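Local atomic coordinates of putative flagellar hook-associated protein (Vibrio parahaemolyticus, PDB entry 3PWX), a protein that probably serves as a structural component of the bacterial flagellum, as a flagellin-family protein of the junction between hook and filament. Residues 49-54 against 83-88; 152-157 against 181-186. All blocks are in the same frame, centred on the assembly; numbering follows the deposited sequence.

Contact 1: 49-54 against 83-88; sequences ESLKSM and DSIESS
Ile-85 sends its CG1 branch across to Ser-50 because CG1 stands anti to its own carbonyl carbon (chi1 -80°), while Met-54 is extended as far as its selenium, a bend at the last torsion (chi3 -65°) carrying CE to the same isoleucine. The branch of Ile-85 lies over the CB of Ser-50, with CG1 and CD1 each 3.5 Å from that atom. Its terminal methyl has two further neighbours. Leu-51 CD2 comes to 3.9 Å of Ile-85 CD1, the two side chains meeting at roughly a right angle, and Met-54 CE, in selenomethionine, approaches Ile-85 CD1 at 3.9 Å on a slant. One isoleucine methyl is thus held among a serine, a leucine and a selenomethionine. These residues lie on an antiparallel helical hairpin: after a loop of nine residues, helix 71-89 runs back along helix 7-61, as the N-terminal helices do in the flagellin family. The local axes pass 9.8 Å apart at 163°, and the CA atoms of Ser-50 and Ile-85 are 6.6 Å from each other. Ser-50 and Ser-84 add a polar strip beside the apolar contact. There a water is bound by Ser-50 OG at 2.9 Å and by Ser-84 OG at 2.7 Å, linking the two hydroxyls across the interface. The two hydroxyls hold it, and the bond it donates to the backbone O of Ser-84 is weak. Ser-50 OG also has a weak bond to Ser-46 O, one turn earlier in its helix. Beyond the apolar patch, Met-54 continues onto Leu-78 and Tyr-81 of helix 71-89, and Leu-51 faces Met-187 of helix 172-223.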
loop_
_atom_site.group_PDB
_atom_site.type_symbol
_atom_site.label_atom_id
_atom_site.label_comp_id
_atom_site.label_asym_id
_atom_site.label_seq_id
_atom_site.Cartn_x
_atom_site.Cartn_y
_atom_site.Cartn_z
ATOM N N GLU A 49 17.384 -20.344 10.310
ATOM C CA GLU A 49 17.960 -21.607 10.892
ATOM C C GLU A 49 19.220 -22.048 10.196
ATOM O O GLU A 49 20.209 -22.433 10.843
ATOM C CB GLU A 49 16.965 -22.762 10.881
ATOM C CG GLU A 49 16.042 -22.772 12.130
ATOM C CD GLU A 49 14.704 -23.459 11.850
ATOM O OE1 GLU A 49 14.111 -23.168 10.777
ATOM O OE2 GLU A 49 14.232 -24.271 12.701
ATOM N N SER A 50 19.214 -21.965 8.877
ATOM C CA SER A 50 20.402 -22.299 8.161
ATOM C C SER A 50 21.479 -21.297 8.454
ATOM O O SER A 50 22.631 -21.655 8.510
ATOM C CB SER A 50 20.158 -22.364 6.682
ATOM O OG SER A 50 19.233 -23.371 6.378
ATOM N N LEU A 51 21.147 -20.041 8.682
ATOM C CA LEU A 51 22.247 -19.097 8.897
ATOM C C LEU A 51 22.913 -19.357 10.247
ATOM O O LEU A 51 24.124 -19.219 10.399
ATOM C CB LEU A 51 21.781 -17.656 8.804
ATOM C CG LEU A 51 21.549 -17.238 7.371
ATOM C CD1 LEU A 51 20.762 -15.862 7.370
ATOM C CD2 LEU A 51 22.844 -17.140 6.613
ATOM N N LYS A 52 22.080 -19.757 11.203
ATOM C CA LYS A 52 22.450 -20.125 12.549
ATOM C C LYS A 52 23.422 -21.347 12.542
ATOM O O LYS A 52 24.534 -21.262 13.058
ATOM C CB LYS A 52 21.141 -20.391 13.293
ATOM C CG LYS A 52 21.214 -20.638 14.707
ATOM C CD LYS A 52 21.758 -19.460 15.462
ATOM C CE LYS A 52 22.608 -19.944 16.662
ATOM N NZ LYS A 52 22.120 -21.218 17.303
ATOM N N SER A 53 23.028 -22.448 11.917
ATOM C CA SER A 53 23.889 -23.618 11.839
ATOM C C SER A 53 25.191 -23.321 11.112
ATOM O O SER A 53 26.263 -23.801 11.495
ATOM C CB SER A 53 23.179 -24.787 11.171
ATOM O OG SER A 53 21.852 -24.857 11.641
HETATM N N MSE A 54 25.108 -22.518 10.056
HETATM C CA MSE A 54 26.313 -22.196 9.341
HETATM C C MSE A 54 27.218 -21.403 10.295
HETATM O O MSE A 54 28.399 -21.673 10.372
HETATM C CB MSE A 54 25.950 -21.458 8.098
HETATM C CG MSE A 54 27.048 -20.883 7.290
HETATM SE SE MSE A 54 26.196 -20.145 5.655
HETATM C CE MSE A 54 25.560 -21.833 4.916
ATOM N N ASP A 83 23.196 -24.658 0.398
ATOM C CA ASP A 83 22.283 -25.016 -0.687
ATOM C C ASP A 83 20.865 -24.790 -0.279
ATOM O O ASP A 83 20.087 -24.193 -1.015
ATOM C CB ASP A 83 22.457 -26.467 -1.109
ATOM C CG ASP A 83 23.803 -26.734 -1.768
ATOM O OD1 ASP A 83 24.557 -25.782 -2.087
ATOM O OD2 ASP A 83 24.101 -27.940 -1.959
ATOM N N SER A 84 20.547 -25.244 0.921
ATOM C CA SER A 84 19.267 -25.019 1.566
ATOM C C SER A 84 18.812 -23.514 1.615
ATOM O O SER A 84 17.615 -23.196 1.518
ATOM C CB SER A 84 19.342 -25.675 2.946
ATOM O OG SER A 84 18.391 -25.144 3.854
ATOM N N ILE A 85 19.761 -22.594 1.748
ATOM C CA ILE A 85 19.463 -21.169 1.740
ATOM C C ILE A 85 19.202 -20.716 0.306
ATOM O O ILE A 85 18.348 -19.871 0.069
ATOM C CB ILE A 85 20.613 -20.360 2.345
ATOM C CG1 ILE A 85 20.554 -20.402 3.857
ATOM C CG2 ILE A 85 20.613 -18.941 1.882
ATOM C CD1 ILE A 85 21.973 -20.314 4.518
ATOM N N GLU A 86 19.911 -21.304 -0.649
ATOM C CA GLU A 86 19.623 -21.039 -2.042
ATOM C C GLU A 86 18.230 -21.507 -2.412
ATOM O O GLU A 86 17.509 -20.777 -3.063
ATOM C CB GLU A 86 20.636 -21.710 -2.943
ATOM C CG GLU A 86 20.194 -21.764 -4.426
ATOM C CD GLU A 86 21.304 -22.280 -5.292
ATOM O OE1 GLU A 86 21.819 -21.494 -6.132
ATOM O OE2 GLU A 86 21.710 -23.456 -5.064
ATOM N N SER A 87 17.847 -22.700 -1.954
ATOM C CA SER A 87 16.486 -23.231 -2.162
ATOM C C SER A 87 15.336 -22.414 -1.607
ATOM O O SER A 87 14.233 -22.407 -2.184
ATOM C CB SER A 87 16.344 -24.600 -1.511
ATOM O OG SER A 87 16.696 -25.556 -2.463
ATOM N N SER A 88 15.553 -21.843 -0.419
ATOM C CA SER A 88 14.533 -21.057 0.209
ATOM C C SER A 88 14.367 -19.776 -0.569
ATOM O O SER A 88 13.256 -19.373 -0.817
ATOM C CB SER A 88 14.865 -20.804 1.669
ATOM O OG SER A 88 14.975 -22.061 2.365
HETATM O O HOH W 1 17.122 -22.839 4.458
#

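Contact 2: 152-157 against 181-186; sequences KNVLNQ and NAIDDT
Gln-157 meets Ala-182 through the root of its side chain and not through its flat amide: CG rests 3.9 Å from Ala-182 CB, with Gln-157 CB slightly farther off. A bend at chi2 (61°) turns the amide out of this apolar contact, and its NE2 is hydrogen-bonded to Glu-175 OE1 and Ser-179 OG, both earlier on helix 172-223. The other flat group, the amide of Asn-153, stays on its own segment and caps the start of helix 154-166. Its OD1 accepts from Asn-156 N at 3.0 Å, with the donor tilted 28° from the amide plane, and takes a second, weak bond from Leu-155 N. The N-cap leaves Val-154 as the first helical residue, which carries most of the packing on its side. CG2 of Val-154, anti to the backbone N, reaches the junction of Ala-182 and Ile-183, 3.9 Å from Ile-183 CG1 and 4.2 Å from Ala-182 CB. On the Thr-186 side, Val-154 CB comes within 3.6 Å of Thr-186 OG1. That hydroxyl holds a water at 2.6 Å, and the same water accepts a weak bond from Val-154 N, tying the opening turn of one helix to the side of the other. Between the CA atoms of Val-154 and Ala-182 the gap is just 5.4 Å, a closeness that the small alanine permits. Two helices consecutive in the chain, 154-166 and 172-223, are thereby packed together in a second hairpin. Around it, Leu-155 turns to Arg-82 of helix 71-89, Asp-184 forms a salt bridge to Arg-55 of helix 7-61, and Asn-156 OD1 accepts from the backbone N of Tyr-117, just before strand 118-119.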
loop_
_atom_site.group_PDB
_atom_site.type_symbol
_atom_site.label_atom_id
_atom_site.label_comp_id
_atom_site.label_asym_id
_atom_site.label_seq_id
_atom_site.Cartn_x
_atom_site.Cartn_y
_atom_site.Cartn_z
ATOM N N LYS A 152 28.109 -8.156 -2.468
ATOM C CA LYS A 152 28.874 -9.392 -2.224
ATOM C C LYS A 152 28.286 -10.296 -1.116
ATOM O O LYS A 152 28.802 -10.332 0.015
ATOM C CB LYS A 152 30.323 -9.020 -1.826
ATOM C CG LYS A 152 30.383 -7.883 -0.758
ATOM C CD LYS A 152 31.742 -7.774 -0.089
ATOM C CE LYS A 152 32.789 -7.097 -1.007
ATOM N NZ LYS A 152 34.224 -7.353 -0.555
ATOM N N ASN A 153 27.254 -11.061 -1.470
ATOM C CA ASN A 153 26.423 -11.778 -0.517
ATOM C C ASN A 153 27.114 -12.855 0.309
ATOM O O ASN A 153 28.288 -13.107 0.162
ATOM C CB ASN A 153 25.228 -12.356 -1.244
ATOM C CG ASN A 153 25.611 -13.399 -2.208
ATOM O OD1 ASN A 153 26.114 -14.440 -1.817
ATOM N ND2 ASN A 153 25.393 -13.145 -3.487
ATOM N N VAL A 154 26.341 -13.479 1.182
ATOM C CA VAL A 154 26.834 -14.434 2.128
ATOM C C VAL A 154 27.179 -15.744 1.479
ATOM O O VAL A 154 28.032 -16.479 1.984
ATOM C CB VAL A 154 25.818 -14.687 3.288
ATOM C CG1 VAL A 154 24.589 -15.432 2.788
ATOM C CG2 VAL A 154 26.480 -15.468 4.442
ATOM N N LEU A 155 26.519 -16.069 0.380
ATOM C CA LEU A 155 26.788 -17.366 -0.227
ATOM C C LEU A 155 28.135 -17.382 -0.928
ATOM O O LEU A 155 28.816 -18.391 -0.966
ATOM C CB LEU A 155 25.651 -17.790 -1.143
ATOM C CG LEU A 155 24.316 -18.042 -0.422
ATOM C CD1 LEU A 155 23.248 -18.570 -1.390
ATOM C CD2 LEU A 155 24.417 -18.982 0.774
ATOM N N ASN A 156 28.536 -16.240 -1.460
ATOM C CA ASN A 156 29.881 -16.133 -1.981
ATOM C C ASN A 156 30.917 -16.135 -0.863
ATOM O O ASN A 156 31.969 -16.726 -1.015
ATOM C CB ASN A 156 29.981 -14.927 -2.900
ATOM C CG ASN A 156 29.220 -15.175 -4.205
ATOM O OD1 ASN A 156 29.137 -16.331 -4.629
ATOM N ND2 ASN A 156 28.622 -14.126 -4.818
ATOM N N GLN A 157 30.593 -15.523 0.280
ATOM C CA GLN A 157 31.554 -15.383 1.310
ATOM C C GLN A 157 31.754 -16.751 1.948
ATOM O O GLN A 157 32.860 -17.085 2.374
ATOM C CB GLN A 157 31.082 -14.378 2.334
ATOM C CG GLN A 157 31.997 -14.263 3.587
ATOM C CD GLN A 157 33.379 -13.815 3.194
ATOM O OE1 GLN A 157 33.521 -12.860 2.421
ATOM N NE2 GLN A 157 34.404 -14.486 3.710
ATOM N N ASN A 181 30.866 -11.912 10.003
ATOM C CA ASN A 181 30.292 -10.608 9.679
ATOM C C ASN A 181 29.229 -10.640 8.552
ATOM O O ASN A 181 28.225 -9.914 8.625
ATOM C CB ASN A 181 31.385 -9.570 9.386
ATOM C CG ASN A 181 32.315 -9.340 10.574
ATOM O OD1 ASN A 181 31.945 -9.561 11.717
ATOM N ND2 ASN A 181 33.523 -8.889 10.299
ATOM N N ALA A 182 29.432 -11.480 7.541
ATOM C CA ALA A 182 28.474 -11.602 6.465
ATOM C C ALA A 182 27.254 -12.355 6.939
ATOM O O ALA A 182 26.075 -11.975 6.581
ATOM C CB ALA A 182 29.078 -12.256 5.266
ATOM N N ILE A 183 27.481 -13.377 7.759
ATOM C CA ILE A 183 26.366 -14.084 8.385
ATOM C C ILE A 183 25.600 -13.182 9.330
ATOM O O ILE A 183 24.404 -13.038 9.154
ATOM C CB ILE A 183 26.779 -15.359 9.134
ATOM C CG1 ILE A 183 27.384 -16.372 8.153
ATOM C CG2 ILE A 183 25.528 -15.916 9.850
ATOM C CD1 ILE A 183 28.041 -17.591 8.765
ATOM N N ASP A 184 26.267 -12.548 10.301
ATOM C CA ASP A 184 25.557 -11.552 11.154
ATOM C C ASP A 184 24.728 -10.537 10.370
ATOM O O ASP A 184 23.610 -10.240 10.785
ATOM C CB ASP A 184 26.464 -10.847 12.171
ATOM C CG ASP A 184 27.032 -11.815 13.164
ATOM O OD1 ASP A 184 26.537 -12.971 13.194
ATOM O OD2 ASP A 184 27.971 -11.451 13.911
ATOM N N ASP A 185 25.246 -10.036 9.243
ATOM C CA ASP A 185 24.521 -8.993 8.482
ATOM C C ASP A 185 23.291 -9.558 7.787
ATOM O O ASP A 185 22.185 -8.958 7.818
ATOM C CB ASP A 185 25.418 -8.321 7.445
ATOM C CG ASP A 185 26.497 -7.489 8.082
ATOM O OD1 ASP A 185 26.290 -7.102 9.273
ATOM O OD2 ASP A 185 27.536 -7.234 7.412
ATOM N N THR A 186 23.466 -10.726 7.184
ATOM C CA THR A 186 22.347 -11.329 6.506
ATOM C C THR A 186 21.265 -11.639 7.541
ATOM O O THR A 186 20.074 -11.326 7.356
ATOM C CB THR A 186 22.772 -12.509 5.613
ATOM O OG1 THR A 186 23.773 -12.038 4.732
ATOM C CG2 THR A 186 21.642 -12.986 4.734
HETATM O O HOH W 2 24.081 -11.665 2.145
#

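How the contacts relate
Contacts 1 and 2 follow one another along the chain, each joining consecutive helices, and their centres lie 12 Å apart on the same side of the chain's centre. They pack directly against each other. Met-54 CG comes to 3.7 Å of Ile-183 CD1, and Leu-51 CD1 lies 4.0 Å from Thr-186 CG2, which sets helix 7-61 against helix 172-223. Helix 71-89 meets helix 154-166 through Ile-85 CG2 and Leu-155 CD2, also 4.0 Å apart. The two hairpins thus share one four-helix core. Both contacts lie away from His-97, a magnesium ligand in this protein, and are plain helix packing.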